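Local coordinates for uncharacterized protein (Escherichia coli O157:H7, PDB 5KOL) that belongs to the CinA family but is an inactive relative of PncC, probably without nicotinamide-nucleotide amidohydrolase activity, and has no established function, at residues 74-79 and 103-108; 82-87 and 92-97. All coordinates share one frame; numbering follows the deposited sequence. Where two conformers were deposited one is given.

Contact 1 (74-79 and 103-108); sequences MKILSV and IERADA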
ATOM      1  N   MET A  74      -0.830   1.253 -15.324  1.00 24.66           N
ATOM      2  CA  MET A  74      -1.802   1.395 -16.408  1.00 26.44           C
ATOM      3  C   MET A  74      -3.191   0.912 -15.994  1.00 23.11           C
ATOM      4  O   MET A  74      -4.201   1.512 -16.379  1.00 28.75           O
ATOM      5  CB  MET A  74      -1.310   0.614 -17.627  1.00 27.42           C
ATOM      6  CG  MET A  74      -0.002   1.165 -18.176  1.00 30.44           C
ATOM      7  SD  MET A  74       0.395   0.632 -19.836  1.00 38.93           S
ATOM      8  CE  MET A  74       1.068  -0.995 -19.537  1.00 37.16           C
ATOM      9  N   LYS A  75      -3.266  -0.195 -15.250  1.00 26.07           N
ATOM     10  CA  LYS A  75      -4.562  -0.785 -14.946  1.00 29.08           C
ATOM     11  C   LYS A  75      -5.246  -0.079 -13.781  1.00 32.38           C
ATOM     12  O   LYS A  75      -6.453   0.184 -13.836  1.00 27.44           O
ATOM     13  CB  LYS A  75      -4.411  -2.274 -14.634  1.00 36.36           C
ATOM     14  CG  LYS A  75      -5.746  -2.964 -14.401  1.00 37.71           C
ATOM     15  CD  LYS A  75      -5.665  -4.437 -14.651  1.00 36.20           C
ATOM     16  CE  LYS A  75      -7.049  -5.054 -14.883  1.00 31.41           C
ATOM     17  NZ  LYS A  75      -8.120  -4.328 -14.143  1.00 32.10           N
ATOM     18  N   ILE A  76      -4.499   0.205 -12.712  1.00 27.81           N
ATOM     19  CA  ILE A  76      -5.098   0.751 -11.498  1.00 28.54           C
ATOM     20  C   ILE A  76      -5.225   2.274 -11.575  1.00 26.68           C
ATOM     21  O   ILE A  76      -6.214   2.852 -11.107  1.00 33.94           O
ATOM     22  CB  ILE A  76      -4.266   0.319 -10.267  1.00 30.22           C
ATOM     23  CG1 ILE A  76      -4.109  -1.204 -10.222  1.00 30.83           C
ATOM     24  CG2 ILE A  76      -4.881   0.862  -8.971  1.00 29.36           C
ATOM     25  CD1 ILE A  76      -5.395  -1.970 -10.412  1.00 30.43           C
ATOM     26  N   LEU A  77      -4.225   2.958 -12.122  1.00 22.96           N
ATOM     27  CA  LEU A  77      -4.189   4.417 -12.043  1.00 29.47           C
ATOM     28  C   LEU A  77      -4.384   5.080 -13.398  1.00 29.35           C
ATOM     29  O   LEU A  77      -4.213   6.296 -13.513  1.00 23.64           O
ATOM     30  CB  LEU A  77      -2.877   4.883 -11.420  1.00 29.15           C
ATOM     31  CG  LEU A  77      -2.688   4.300 -10.015  1.00 31.45           C
ATOM     32  CD1 LEU A  77      -1.286   4.585  -9.517  1.00 26.78           C
ATOM     33  CD2 LEU A  77      -3.736   4.853  -9.054  1.00 28.42           C
ATOM     34  N   SER A  78      -4.721   4.307 -14.427  1.00 30.31           N
ATOM     35  CA  SER A  78      -5.010   4.859 -15.751  0.68 27.31           C
ATOM     36  C   SER A  78      -3.853   5.709 -16.273  1.00 26.25           C
ATOM     37  O   SER A  78      -4.068   6.684 -16.993  1.00 34.03           O
ATOM     38  CB  SER A  78      -6.311   5.669 -15.743  0.68 28.38           C
ATOM     39  OG  SER A  78      -6.698   6.065 -17.055  0.68 27.96           O
ATOM     40  N   VAL A  79      -2.622   5.362 -15.890  1.00 26.42           N
ATOM     41  CA  VAL A  79      -1.445   5.929 -16.542  1.00 26.77           C
ATOM     42  C   VAL A  79      -1.406   5.419 -17.978  1.00 29.16           C
ATOM     43  O   VAL A  79      -1.537   4.212 -18.228  1.00 30.55           O
ATOM     44  CB  VAL A  79      -0.163   5.534 -15.795  1.00 30.42           C
ATOM     45  CG1 VAL A  79       1.064   6.008 -16.571  1.00 29.60           C
ATOM     46  CG2 VAL A  79      -0.163   6.084 -14.344  1.00 24.35           C
ATOM     47  N   ILE A 103      -6.939  10.026  -7.418  1.00 28.51           N
ATOM     48  CA  ILE A 103      -8.110  10.861  -7.163  1.00 30.30           C
ATOM     49  C   ILE A 103      -9.346  10.201  -7.755  1.00 32.70           C
ATOM     50  O   ILE A 103     -10.369  10.034  -7.079  1.00 33.29           O
ATOM     51  CB  ILE A 103      -7.881  12.282  -7.716  1.00 34.34           C
ATOM     52  CG1 ILE A 103      -6.783  13.009  -6.915  1.00 29.91           C
ATOM     53  CG2 ILE A 103      -9.177  13.115  -7.724  1.00 30.79           C
ATOM     54  CD1 ILE A 103      -7.244  13.602  -5.586  1.00 25.55           C
ATOM     55  N   GLU A 104      -9.230   9.720  -8.999  1.00 32.16           N
ATOM     56  CA  GLU A 104     -10.378   9.135  -9.693  1.00 37.69           C
ATOM     57  C   GLU A 104     -10.843   7.846  -9.021  1.00 41.49           C
ATOM     58  O   GLU A 104     -12.039   7.661  -8.758  1.00 37.39           O
ATOM     59  CB  GLU A 104     -10.030   8.850 -11.157  1.00 36.84           C
ATOM     60  CG  GLU A 104      -9.610  10.054 -11.993  1.00 52.57           C
ATOM     61  CD  GLU A 104      -8.993   9.659 -13.339  1.00 65.00           C
ATOM     62  OE1 GLU A 104      -8.442  10.546 -14.021  1.00 71.97           O
ATOM     63  OE2 GLU A 104      -9.069   8.467 -13.722  1.00 65.35           O
ATOM     64  N   ARG A 105      -9.909   6.927  -8.774  1.00 38.60           N
ATOM     65  CA  ARG A 105     -10.263   5.627  -8.209  0.54 35.88           C
ATOM     66  C   ARG A 105     -10.845   5.761  -6.806  1.00 37.51           C
ATOM     67  O   ARG A 105     -11.764   5.024  -6.437  1.00 39.20           O
ATOM     68  CB  ARG A 105      -9.029   4.724  -8.185  0.54 37.42           C
ATOM     69  CG  ARG A 105      -8.698   4.047  -9.499  0.54 40.53           C
ATOM     70  CD  ARG A 105      -9.395   2.703  -9.600  0.54 42.83           C
ATOM     71  NE  ARG A 105      -8.839   1.866 -10.658  0.54 40.04           N
ATOM     72  CZ  ARG A 105      -9.235   0.622 -10.908  0.54 43.06           C
ATOM     73  NH1 ARG A 105     -10.186   0.074 -10.165  0.54 41.07           N
ATOM     74  NH2 ARG A 105      -8.683  -0.073 -11.895  0.54 35.40           N
ATOM     75  N   ALA A 106     -10.315   6.687  -6.004  1.00 34.06           N
ATOM     76  CA  ALA A 106     -10.696   6.776  -4.603  1.00 32.90           C
ATOM     77  C   ALA A 106     -11.843   7.741  -4.341  1.00 40.41           C
ATOM     78  O   ALA A 106     -12.418   7.701  -3.247  1.00 37.85           O
ATOM     79  CB  ALA A 106      -9.477   7.177  -3.756  1.00 28.36           C
ATOM     80  N   ASP A 107     -12.217   8.571  -5.315  1.00 39.39           N
ATOM     81  CA  ASP A 107     -13.142   9.681  -5.083  1.00 48.42           C
ATOM     82  C   ASP A 107     -12.661  10.535  -3.904  1.00 41.53           C
ATOM     83  O   ASP A 107     -13.390  10.793  -2.944  1.00 51.19           O
ATOM     84  CB  ASP A 107     -14.567   9.164  -4.858  1.00 49.21           C
ATOM     85  CG  ASP A 107     -15.604  10.263  -4.931  1.00 62.84           C
ATOM     86  OD1 ASP A 107     -15.407  11.211  -5.720  1.00 61.39           O
ATOM     87  OD2 ASP A 107     -16.617  10.176  -4.202  1.00 72.60           O
ATOM     88  N   ALA A 108     -11.402  10.956  -3.978  1.00 34.66           N
ATOM     89  CA  ALA A 108     -10.748  11.738  -2.933  1.00 37.19           C
ATOM     90  C   ALA A 108     -10.543  13.175  -3.401  1.00 36.38           C
ATOM     91  O   ALA A 108     -10.791  13.514  -4.561  1.00 38.66           O
ATOM     92  CB  ALA A 108      -9.403  11.112  -2.547  1.00 36.32           C
TER
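R105, in the last turn of helix 92-106, reaches over to the C-terminal end of helix 70-76 and hydrogen-bonds the carbonyl oxygens of K75 and I76. R105 was deposited in two conformers, and what follows holds for the one described. Two bonds hold the guanidinium. R105 NE lies 2.8 Å from I76 O, with an angle of 140° at the hydrogen. R105 NH2 lies 3.0 Å from K75 O, and this bond is somewhat straighter at 151°. K75 O sits at the guanidinium edge, in its plane. The bond to I76 O is the shorter one, but it is bent and its acceptor is tilted out of that plane. Both donors also stand off the carbonyl planes they approach.

The R105 chain bends at its second torsion (chi2 -90°), which swings NE and NH2 to the two carbonyls. CG and CD stay close to the same oxygen as NE, and CG comes within 3.2 Å of I76 O. The I76 side chain crosses R105 at about a right angle, its CD1 4.1 Å from R105 NH2. In the same chain, F65 of strand 61-67 packs against both I76 and R105.

K75 NZ is 4.8 Å from R105 NH2 in this chain, a like-charged pair. The ammonium has its hydrogen bond with the backbone O of R105 of the second subunit, and R105 of that subunit also packs on I76 and R105. The chemistry is therefore a cation meeting the carbonyl end of a helix. L77 is the first residue to leave helical geometry, and the positive guanidinium would probably be favoured by the helix dipole there.

Contact 2 (82-87 and 92-97); sequences QSLERY and EKVAAE
K93 is the first residue of helix 92-106 to meet helix 81-87 here. Its CB approaches the Y87 ring obliquely, 3.9 Å from CD2. Its CG lies 3.8 Å from S83 CB. A bend at its second torsion (chi2 65°) then leads the ammonium end away from the other helix. R86 CB of the same helix as Y87 covers one face of the Y87 ring.

V94 comes next, and its CA is 6.6 Å from that of S83, the closest pair of CA atoms. Its CG2 touches L84 CD2 at 3.9 Å, and the two side chains cross at about a right angle. The same methyl lies 4.0 Å from S83 OG.

E97, one turn on, extends beyond CG and brings its carboxylate to S83. In the conformer of S83 described, one of two deposited, E97 OE1 and S83 OG are 2.6 Å apart. The hydroxyl also has S80 O as a possible acceptor, and one proton cannot fully serve both. E97 OE2 takes a hydrogen bond from S80 N. The carboxylate thus reaches both S83 and the backbone N of S80, just before helix 81-87.

The helix segments run nearly antiparallel, at 154°, with axes 9.4 Å apart at closest approach. V94 packs on V79. A95 packs on W133 and A135 of strand 131-138.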
ATOM      1  N   GLN A  82       1.228   5.371 -23.708  1.00 29.05           N
ATOM      2  CA  GLN A  82       2.052   6.333 -24.439  1.00 34.83           C
ATOM      3  C   GLN A  82       2.970   7.116 -23.503  1.00 37.97           C
ATOM      4  O   GLN A  82       4.148   7.332 -23.814  1.00 31.28           O
ATOM      5  CB  GLN A  82       1.164   7.280 -25.243  1.00 32.49           C
ATOM      6  CG  GLN A  82       0.266   6.523 -26.243  1.00 52.75           C
ATOM      7  CD  GLN A  82      -1.198   6.370 -25.795  1.00 56.04           C
ATOM      8  OE1 GLN A  82      -1.503   5.724 -24.778  1.00 37.67           O
ATOM      9  NE2 GLN A  82      -2.117   6.910 -26.602  1.00 55.05           N
ATOM     10  N   SER A  83       2.458   7.553 -22.353  1.00 33.24           N
ATOM     11  CA  SER A  83       3.291   8.352 -21.459  0.61 31.45           C
ATOM     12  C   SER A  83       4.445   7.528 -20.889  1.00 32.48           C
ATOM     13  O   SER A  83       5.554   8.052 -20.719  1.00 32.96           O
ATOM     14  CB  SER A  83       2.442   8.953 -20.339  0.61 30.01           C
ATOM     15  OG  SER A  83       1.997   7.967 -19.430  0.61 27.71           O
ATOM     16  N   LEU A  84       4.202   6.249 -20.591  1.00 30.81           N
ATOM     17  CA  LEU A  84       5.262   5.375 -20.086  1.00 26.44           C
ATOM     18  C   LEU A  84       6.322   5.129 -21.152  1.00 33.83           C
ATOM     19  O   LEU A  84       7.527   5.167 -20.864  1.00 33.71           O
ATOM     20  CB  LEU A  84       4.654   4.050 -19.621  1.00 29.48           C
ATOM     21  CG  LEU A  84       3.906   4.051 -18.292  1.00 26.76           C
ATOM     22  CD1 LEU A  84       3.084   2.802 -18.185  1.00 32.25           C
ATOM     23  CD2 LEU A  84       4.872   4.143 -17.106  1.00 32.07           C
ATOM     24  N   GLU A  85       5.890   4.869 -22.393  1.00 33.70           N
ATOM     25  CA  GLU A  85       6.836   4.676 -23.490  1.00 43.71           C
ATOM     26  C   GLU A  85       7.663   5.935 -23.767  1.00 31.45           C
ATOM     27  O   GLU A  85       8.861   5.839 -24.058  1.00 34.59           O
ATOM     28  CB  GLU A  85       6.087   4.222 -24.754  1.00 40.46           C
ATOM     29  CG  GLU A  85       5.148   3.021 -24.498  1.00 40.75           C
ATOM     30  CD  GLU A  85       4.516   2.423 -25.768  1.00 55.83           C
ATOM     31  OE1 GLU A  85       4.146   3.190 -26.688  1.00 49.07           O
ATOM     32  OE2 GLU A  85       4.355   1.181 -25.811  1.00 58.43           O
ATOM     33  N   ARG A  86       7.048   7.118 -23.712  1.00 31.83           N
ATOM     34  CA  ARG A  86       7.797   8.337 -24.027  1.00 38.55           C
ATOM     35  C   ARG A  86       8.780   8.699 -22.915  1.00 36.44           C
ATOM     36  O   ARG A  86       9.919   9.095 -23.188  1.00 34.45           O
ATOM     37  CB  ARG A  86       6.840   9.508 -24.265  1.00 40.75           C
ATOM     38  CG  ARG A  86       6.047   9.458 -25.554  1.00 54.84           C
ATOM     39  CD  ARG A  86       4.995  10.565 -25.575  1.00 60.10           C
ATOM     40  NE  ARG A  86       4.331  10.695 -26.872  1.00 65.20           N
ATOM     41  CZ  ARG A  86       3.398  11.606 -27.144  1.00 71.00           C
ATOM     42  NH1 ARG A  86       3.013  12.463 -26.207  1.00 68.70           N
ATOM     43  NH2 ARG A  86       2.851  11.661 -28.352  1.00 73.59           N
ATOM     44  N   TYR A  87       8.370   8.562 -21.660  1.00 41.72           N
ATOM     45  CA  TYR A  87       9.076   9.210 -20.568  1.00 30.52           C
ATOM     46  C   TYR A  87       9.602   8.289 -19.483  1.00 37.06           C
ATOM     47  O   TYR A  87      10.301   8.782 -18.592  1.00 38.23           O
ATOM     48  CB  TYR A  87       8.164  10.246 -19.902  1.00 29.85           C
ATOM     49  CG  TYR A  87       7.681  11.297 -20.859  1.00 39.73           C
ATOM     50  CD1 TYR A  87       8.580  12.147 -21.496  1.00 40.41           C
ATOM     51  CD2 TYR A  87       6.321  11.431 -21.134  1.00 38.75           C
ATOM     52  CE1 TYR A  87       8.137  13.111 -22.380  1.00 41.78           C
ATOM     53  CE2 TYR A  87       5.872  12.381 -22.014  1.00 45.97           C
ATOM     54  CZ  TYR A  87       6.781  13.218 -22.633  1.00 47.88           C
ATOM     55  OH  TYR A  87       6.314  14.165 -23.504  1.00 56.42           O
ATOM     56  N   GLU A  92       8.149  13.099 -14.642  1.00 27.52           N
ATOM     57  CA  GLU A  92       7.179  14.102 -14.222  1.00 26.68           C
ATOM     58  C   GLU A  92       5.774  13.761 -14.711  1.00 26.20           C
ATOM     59  O   GLU A  92       4.796  13.892 -13.968  1.00 27.26           O
ATOM     60  CB  GLU A  92       7.614  15.482 -14.725  1.00 26.03           C
ATOM     61  CG  GLU A  92       6.607  16.571 -14.452  1.00 30.09           C
ATOM     62  CD  GLU A  92       7.082  17.941 -14.902  1.00 40.38           C
ATOM     63  OE1 GLU A  92       6.369  18.929 -14.620  1.00 43.90           O
ATOM     64  OE2 GLU A  92       8.157  18.025 -15.528  1.00 36.61           O
ATOM     65  N   LYS A  93       5.656  13.306 -15.958  1.00 26.24           N
ATOM     66  CA  LYS A  93       4.337  13.031 -16.515  1.00 28.81           C
ATOM     67  C   LYS A  93       3.660  11.868 -15.803  1.00 21.99           C
ATOM     68  O   LYS A  93       2.477  11.951 -15.449  1.00 25.16           O
ATOM     69  CB  LYS A  93       4.462  12.766 -18.021  1.00 34.46           C
ATOM     70  CG  LYS A  93       3.168  12.356 -18.712  1.00 33.68           C
ATOM     71  CD  LYS A  93       2.113  13.447 -18.709  1.00 36.76           C
ATOM     72  CE  LYS A  93       0.985  13.115 -19.690  1.00 43.10           C
ATOM     73  NZ  LYS A  93      -0.139  14.101 -19.679  1.00 43.68           N
ATOM     74  N   VAL A  94       4.391  10.774 -15.560  1.00 22.50           N
ATOM     75  CA  VAL A  94       3.760   9.601 -14.962  1.00 28.11           C
ATOM     76  C   VAL A  94       3.367   9.884 -13.508  1.00 28.68           C
ATOM     77  O   VAL A  94       2.288   9.487 -13.037  1.00 23.57           O
ATOM     78  CB  VAL A  94       4.700   8.386 -15.093  1.00 24.52           C
ATOM     79  CG1 VAL A  94       4.210   7.221 -14.237  1.00 27.00           C
ATOM     80  CG2 VAL A  94       4.803   7.970 -16.570  1.00 28.65           C
ATOM     81  N   ALA A  95       4.214  10.601 -12.784  1.00 27.11           N
ATOM     82  CA  ALA A  95       3.860  10.988 -11.419  1.00 21.75           C
ATOM     83  C   ALA A  95       2.542  11.764 -11.399  1.00 23.17           C
ATOM     84  O   ALA A  95       1.639  11.469 -10.606  1.00 22.52           O
ATOM     85  CB  ALA A  95       5.003  11.827 -10.820  1.00 21.18           C
ATOM     86  N   ALA A  96       2.413  12.764 -12.284  1.00 25.68           N
ATOM     87  CA  ALA A  96       1.179  13.537 -12.366  1.00 28.82           C
ATOM     88  C   ALA A  96      -0.023  12.639 -12.648  1.00 26.20           C
ATOM     89  O   ALA A  96      -1.061  12.740 -11.977  1.00 24.92           O
ATOM     90  CB  ALA A  96       1.317  14.631 -13.434  1.00 30.91           C
ATOM     91  N   GLU A  97       0.095  11.740 -13.632  1.00 23.39           N
ATOM     92  CA  GLU A  97      -1.007  10.813 -13.907  1.00 27.66           C
ATOM     93  C   GLU A  97      -1.302   9.896 -12.730  1.00 29.76           C
ATOM     94  O   GLU A  97      -2.465   9.521 -12.519  1.00 24.15           O
ATOM     95  CB  GLU A  97      -0.730   9.964 -15.148  1.00 27.86           C
ATOM     96  CG  GLU A  97      -0.595  10.761 -16.410  1.00 31.58           C
ATOM     97  CD  GLU A  97      -0.326   9.865 -17.587  1.00 33.84           C
ATOM     98  OE1 GLU A  97       0.871   9.657 -17.843  1.00 41.91           O
ATOM     99  OE2 GLU A  97      -1.281   9.401 -18.243  1.00 37.57           O
TER

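The centres of the two contacts are about 14 Å apart, and both use helix 92-106. Contact 2 takes its first turns and contact 1 its last. Along the chain the order is 74-79, 82-87, 92-97, 103-108, so contact 2 is nested inside the loop closed by contact 1. Helices 70-76 and 81-87 follow each other and meet directly: M74 CG is 3.5 Å from L84 CD1. Just after helix 70-76, V79 CG1 is 3.9 Å from L84 CG. The three successive helices pack on one another and touch strands of the mixed sheet, 61-67 in contact 1 and 131-138 in contact 2. Contact 1 is also at the subunit interface. No other chain of the assembly touches the segments of contact 2.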